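Local coordinates for protein oxidoreductase, Gfo/Idh/MocA family (Vibrio cholerae, PDB 1XEA) that probably works as a nucleotide-dependent oxidoreductase, binding a dinucleotide cofactor such as NAD(P) in its Rossmann-fold domain, its substrate not being established, at residues Asp65-His70 / Ile88-Asp93; Gln115-Val119 / Asp274-Val278. All coordinates share one frame; numbering follows the deposited sequence.

Contact 1. Residues Asp65-His70 / Ile88-Asp93; sequences DAVMIH and IPTFVD
A chi1 of 172° turns the Phe91 ring away from its own backbone N and sets it beside Met68, the two side chains crossing at a slant; Met68 is a selenomethionine whose CG stands beside its own backbone N and whose chain bends at chi3 (69°) to bring CE round to the same ring. CE comes to 3.5 Å from Phe91 CE2, while CB and CG of Met68 lie against Phe91 CD2. The selenium approaches the ring obliquely, 5.1 Å from SE to the ring centroid, a Met-aromatic contact in its selenium form. His70 meets the Phe91 ring rim to rim, CE1 to CE2, with the planes at 58°. Beneath these side chains the strands run parallel, and Phe91 is gripped through both backbone groups: its N donates to Val67 O at 2.9 Å and its O accepts from Ile69 N at 2.7 Å. Val67 N reaches back to Pro89 O, and a weak bond from Asp93 N to Ile69 O ends the ladder. On the other face Ile69 CD1 touches both Thr90 CG2 and Val92 CG2, and Val67 CG2 packs on Thr90. The Thr90 hydroxyl turns back along its own segment to donate to Ile88 O (3.0 Å). The strands belong to the beta-alpha-beta unit 66-69, 76-85, 90-93 of the Rossmann fold, a right-handed crossover in this fold class. Helix 76-85 covers the Val67, Ile69 and Thr90 face. Helices 12-22 and 268-281 pack on the Met68 side, where the His70 ring stacks on Tyr18, and strand 3-8 continues the sheet beyond 66-69.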
loop_
_atom_site.group_PDB
_atom_site.type_symbol
_atom_site.label_atom_id
_atom_site.label_comp_id
_atom_site.label_asym_id
_atom_site.label_seq_id
_atom_site.Cartn_x
_atom_site.Cartn_y
_atom_site.Cartn_z
ATOM N N ASP A 65 -9.329 -29.983 35.665
ATOM C CA ASP A 65 -7.911 -30.254 35.466
ATOM C C ASP A 65 -7.083 -28.977 35.488
ATOM O O ASP A 65 -5.857 -29.021 35.604
ATOM C CB ASP A 65 -7.715 -30.993 34.144
ATOM C CG ASP A 65 -8.291 -32.393 34.181
ATOM O OD1 ASP A 65 -7.714 -33.253 34.893
ATOM O OD2 ASP A 65 -9.326 -32.629 33.512
ATOM N N ALA A 66 -7.767 -27.842 35.377
ATOM C CA ALA A 66 -7.116 -26.543 35.393
ATOM C C ALA A 66 -8.163 -25.423 35.365
ATOM O O ALA A 66 -9.318 -25.650 34.996
ATOM C CB ALA A 66 -6.171 -26.421 34.197
ATOM N N VAL A 67 -7.747 -24.220 35.769
ATOM C CA VAL A 67 -8.619 -23.047 35.783
ATOM C C VAL A 67 -7.984 -21.882 35.020
ATOM O O VAL A 67 -6.760 -21.733 34.992
ATOM C CB VAL A 67 -8.921 -22.575 37.227
ATOM C CG1 VAL A 67 -9.682 -23.646 37.975
ATOM C CG2 VAL A 67 -7.636 -22.239 37.946
HETATM N N MSE A 68 -8.825 -21.073 34.383
HETATM C CA MSE A 68 -8.376 -19.906 33.627
HETATM C C MSE A 68 -9.057 -18.697 34.233
HETATM O O MSE A 68 -10.260 -18.510 34.077
HETATM C CB MSE A 68 -8.772 -20.035 32.155
HETATM C CG MSE A 68 -8.013 -21.113 31.412
HETATM SE SE MSE A 68 -8.597 -21.402 29.595
HETATM C CE MSE A 68 -7.992 -19.743 28.800
ATOM N N ILE A 69 -8.292 -17.874 34.932
ATOM C CA ILE A 69 -8.867 -16.703 35.572
ATOM C C ILE A 69 -8.891 -15.512 34.627
ATOM O O ILE A 69 -7.856 -15.091 34.129
ATOM C CB ILE A 69 -8.069 -16.365 36.825
ATOM C CG1 ILE A 69 -8.088 -17.583 37.753
ATOM C CG2 ILE A 69 -8.649 -15.133 37.500
ATOM C CD1 ILE A 69 -7.017 -17.572 38.802
ATOM N N HIS A 70 -10.071 -14.965 34.375
ATOM C CA HIS A 70 -10.163 -13.833 33.467
ATOM C C HIS A 70 -10.751 -12.642 34.185
ATOM O O HIS A 70 -11.056 -11.618 33.577
ATOM C CB HIS A 70 -11.030 -14.192 32.268
ATOM C CG HIS A 70 -10.637 -15.475 31.608
ATOM N ND1 HIS A 70 -9.481 -15.610 30.867
ATOM C CD2 HIS A 70 -11.233 -16.690 31.599
ATOM C CE1 HIS A 70 -9.385 -16.853 30.430
ATOM N NE2 HIS A 70 -10.435 -17.529 30.860
ATOM N N ILE A 88 -3.483 -26.997 41.324
ATOM C CA ILE A 88 -4.125 -27.077 40.021
ATOM C C ILE A 88 -3.474 -26.112 39.031
ATOM O O ILE A 88 -3.286 -24.936 39.339
ATOM C CB ILE A 88 -5.620 -26.746 40.153
ATOM C CG1 ILE A 88 -6.248 -27.683 41.185
ATOM C CG2 ILE A 88 -6.319 -26.882 38.816
ATOM C CD1 ILE A 88 -7.683 -27.365 41.503
ATOM N N PRO A 89 -3.099 -26.603 37.834
ATOM C CA PRO A 89 -2.476 -25.728 36.834
ATOM C C PRO A 89 -3.349 -24.482 36.676
ATOM O O PRO A 89 -4.538 -24.583 36.376
ATOM C CB PRO A 89 -2.476 -26.596 35.583
ATOM C CG PRO A 89 -2.296 -27.976 36.149
ATOM C CD PRO A 89 -3.247 -27.975 37.315
ATOM N N THR A 90 -2.767 -23.311 36.888
ATOM C CA THR A 90 -3.540 -22.080 36.776
ATOM C C THR A 90 -3.134 -21.183 35.607
ATOM O O THR A 90 -1.951 -21.011 35.311
ATOM C CB THR A 90 -3.452 -21.245 38.088
ATOM O OG1 THR A 90 -3.995 -22.006 39.170
ATOM C CG2 THR A 90 -4.223 -19.938 37.967
ATOM N N PHE A 91 -4.136 -20.599 34.961
ATOM C CA PHE A 91 -3.926 -19.695 33.847
ATOM C C PHE A 91 -4.531 -18.360 34.235
ATOM O O PHE A 91 -5.631 -18.312 34.788
ATOM C CB PHE A 91 -4.622 -20.224 32.603
ATOM C CG PHE A 91 -4.624 -19.261 31.458
ATOM C CD1 PHE A 91 -3.569 -19.227 30.559
ATOM C CD2 PHE A 91 -5.683 -18.380 31.279
ATOM C CE1 PHE A 91 -3.566 -18.330 29.489
ATOM C CE2 PHE A 91 -5.692 -17.479 30.213
ATOM C CZ PHE A 91 -4.630 -17.454 29.318
ATOM N N VAL A 92 -3.807 -17.284 33.954
ATOM C CA VAL A 92 -4.286 -15.947 34.269
ATOM C C VAL A 92 -3.990 -15.028 33.104
ATOM O O VAL A 92 -2.875 -14.997 32.599
ATOM C CB VAL A 92 -3.609 -15.370 35.537
ATOM C CG1 VAL A 92 -4.124 -13.962 35.808
ATOM C CG2 VAL A 92 -3.898 -16.266 36.732
ATOM N N ASP A 93 -4.996 -14.278 32.676
ATOM C CA ASP A 93 -4.823 -13.361 31.565
ATOM C C ASP A 93 -4.014 -12.157 32.024
ATOM O O ASP A 93 -4.257 -11.613 33.098
ATOM C CB ASP A 93 -6.188 -12.923 31.032
ATOM C CG ASP A 93 -6.076 -12.052 29.801
ATOM O OD1 ASP A 93 -5.310 -12.425 28.875
ATOM O OD2 ASP A 93 -6.765 -11.001 29.742
#

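Contact 2. Residues Gln115-Val119 / Asp274-Val278; sequences QPLYV and DWLQV
Strand 117-119 and helix segment 274-278 run almost exactly antiparallel, at 174°, with axes 9.6 Å apart at closest approach, a separation bridged chiefly by side chains of the strand and helix. Tyr118 spans most of it. At chi1 -159°, roughly trans to the backbone N, its ring extends from the strand toward the helix, where OH donates a 2.6 Å hydrogen bond to Asp274 OD2. The carboxylate oxygen uses its anti lone pair and lies at the edge of the phenol ring, in its plane, although the carboxylate itself is turned 69° from that plane. Against one face of the same ring sits the helix backbone: Trp275 CA stands 4.2 Å from the Tyr118 ring centroid and almost on the ring normal, a CH-pi contact. The phenol is thus fixed at its hydroxyl and backed by the main chain. The Trp275 indole swings toward the root of the tyrosine, with CE3 3.5 Å from Tyr118 CB, and the two ring planes meet obliquely. Val278, one turn further along the helix, divides its methyls, CG1 touching Pro116 CB at 3.7 Å and CG2 approaching Tyr118 CE1. Helix 268-281 is here docked on the last strand of the Rossmann sheet. Its Trp275 reaches on to Phe91, Ala66 and Met68 in the inner strands, while Leu117 points away from it to pack on helix 100-112.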
loop_
_atom_site.group_PDB
_atom_site.type_symbol
_atom_site.label_atom_id
_atom_site.label_comp_id
_atom_site.label_asym_id
_atom_site.label_seq_id
_atom_site.Cartn_x
_atom_site.Cartn_y
_atom_site.Cartn_z
ATOM N N GLN A 115 3.069 -26.465 40.751
ATOM C CA GLN A 115 2.022 -26.291 39.768
ATOM C C GLN A 115 2.448 -25.270 38.724
ATOM O O GLN A 115 3.302 -24.422 38.979
ATOM C CB GLN A 115 0.725 -25.862 40.443
ATOM C CG GLN A 115 0.068 -26.988 41.194
ATOM C CD GLN A 115 -0.166 -28.186 40.304
ATOM O OE1 GLN A 115 -0.691 -28.054 39.198
ATOM N NE2 GLN A 115 0.219 -29.362 40.776
ATOM N N PRO A 116 1.884 -25.364 37.514
ATOM C CA PRO A 116 2.223 -24.432 36.445
ATOM C C PRO A 116 1.284 -23.236 36.484
ATOM O O PRO A 116 0.071 -23.386 36.657
ATOM C CB PRO A 116 2.028 -25.277 35.200
ATOM C CG PRO A 116 0.809 -26.049 35.560
ATOM C CD PRO A 116 1.100 -26.492 36.981
ATOM N N LEU A 117 1.869 -22.053 36.338
ATOM C CA LEU A 117 1.138 -20.800 36.325
ATOM C C LEU A 117 1.451 -20.137 34.986
ATOM O O LEU A 117 2.548 -19.624 34.769
ATOM C CB LEU A 117 1.603 -19.912 37.475
ATOM C CG LEU A 117 1.025 -18.497 37.527
ATOM C CD1 LEU A 117 -0.494 -18.540 37.684
ATOM C CD2 LEU A 117 1.659 -17.756 38.692
ATOM N N TYR A 118 0.472 -20.160 34.093
ATOM C CA TYR A 118 0.616 -19.598 32.758
ATOM C C TYR A 118 0.011 -18.201 32.644
ATOM O O TYR A 118 -1.128 -17.979 33.059
ATOM C CB TYR A 118 -0.086 -20.519 31.771
ATOM C CG TYR A 118 0.361 -20.381 30.346
ATOM C CD1 TYR A 118 1.422 -21.147 29.859
ATOM C CD2 TYR A 118 -0.298 -19.519 29.469
ATOM C CE1 TYR A 118 1.814 -21.068 28.536
ATOM C CE2 TYR A 118 0.085 -19.429 28.140
ATOM C CZ TYR A 118 1.144 -20.209 27.676
ATOM O OH TYR A 118 1.525 -20.140 26.357
ATOM N N VAL A 119 0.763 -17.266 32.070
ATOM C CA VAL A 119 0.271 -15.902 31.886
ATOM C C VAL A 119 -0.159 -15.717 30.425
ATOM O O VAL A 119 0.534 -16.152 29.506
ATOM C CB VAL A 119 1.351 -14.852 32.235
ATOM C CG1 VAL A 119 0.784 -13.463 32.051
ATOM C CG2 VAL A 119 1.827 -15.040 33.674
ATOM N N ASP A 274 -0.691 -24.049 23.563
ATOM C CA ASP A 274 0.480 -24.118 24.439
ATOM C C ASP A 274 0.006 -24.265 25.876
ATOM O O ASP A 274 0.520 -25.090 26.613
ATOM C CB ASP A 274 1.331 -22.845 24.276
ATOM C CG ASP A 274 2.732 -22.968 24.883
ATOM O OD1 ASP A 274 3.390 -24.008 24.646
ATOM O OD2 ASP A 274 3.192 -22.013 25.567
ATOM N N TRP A 275 -0.981 -23.460 26.259
ATOM C CA TRP A 275 -1.544 -23.494 27.605
ATOM C C TRP A 275 -2.019 -24.881 27.979
ATOM O O TRP A 275 -1.657 -25.400 29.027
ATOM C CB TRP A 275 -2.724 -22.523 27.698
ATOM C CG TRP A 275 -3.745 -22.845 28.769
ATOM C CD1 TRP A 275 -5.114 -22.932 28.610
ATOM C CD2 TRP A 275 -3.490 -23.083 30.157
ATOM N NE1 TRP A 275 -5.714 -23.207 29.811
ATOM C CE2 TRP A 275 -4.746 -23.306 30.778
ATOM C CE3 TRP A 275 -2.323 -23.132 30.941
ATOM C CZ2 TRP A 275 -4.867 -23.571 32.154
ATOM C CZ3 TRP A 275 -2.448 -23.396 32.314
ATOM C CH2 TRP A 275 -3.712 -23.613 32.899
ATOM N N LEU A 276 -2.851 -25.472 27.131
ATOM C CA LEU A 276 -3.381 -26.794 27.419
ATOM C C LEU A 276 -2.277 -27.836 27.565
ATOM O O LEU A 276 -2.337 -28.665 28.471
ATOM C CB LEU A 276 -4.372 -27.216 26.332
ATOM C CG LEU A 276 -5.632 -26.352 26.173
ATOM C CD1 LEU A 276 -6.409 -26.871 24.990
ATOM C CD2 LEU A 276 -6.483 -26.367 27.444
ATOM N N GLN A 277 -1.275 -27.795 26.687
ATOM C CA GLN A 277 -0.167 -28.745 26.766
ATOM C C GLN A 277 0.489 -28.593 28.140
ATOM O O GLN A 277 0.706 -29.578 28.850
ATOM C CB GLN A 277 0.866 -28.485 25.655
ATOM C CG GLN A 277 0.298 -28.504 24.231
ATOM C CD GLN A 277 1.358 -28.269 23.140
ATOM O OE1 GLN A 277 2.021 -27.218 23.092
ATOM N NE2 GLN A 277 1.512 -29.254 22.254
ATOM N N VAL A 278 0.786 -27.352 28.516
ATOM C CA VAL A 278 1.399 -27.066 29.809
ATOM C C VAL A 278 0.522 -27.639 30.921
ATOM O O VAL A 278 1.000 -28.376 31.767
ATOM C CB VAL A 278 1.569 -25.518 30.032
ATOM C CG1 VAL A 278 1.902 -25.206 31.492
ATOM C CG2 VAL A 278 2.673 -24.975 29.135
#

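The contacts adjoin in one parallel sheet, their centres about 8 Å apart, because strands 90-93 and 117-120 are neighbours. Thr90 joins them through the backbone: its N lies 2.8 Å from Pro116 O and its O 2.8 Å from Tyr118 N, both probable hydrogen bonds. Pro89 CB also packs on Pro116 CG at 3.3 Å. Helix 268-281 of contact 2 thus reaches all three strands, 66-69, 90-93 and 117-120. At the other end of contact 1, His70 touches the Gly9-Gly11-Ala14 stretch, which resembles the glycine-rich dinucleotide-binding turn of Rossmann folds; the cofactor therefore probably binds near that end.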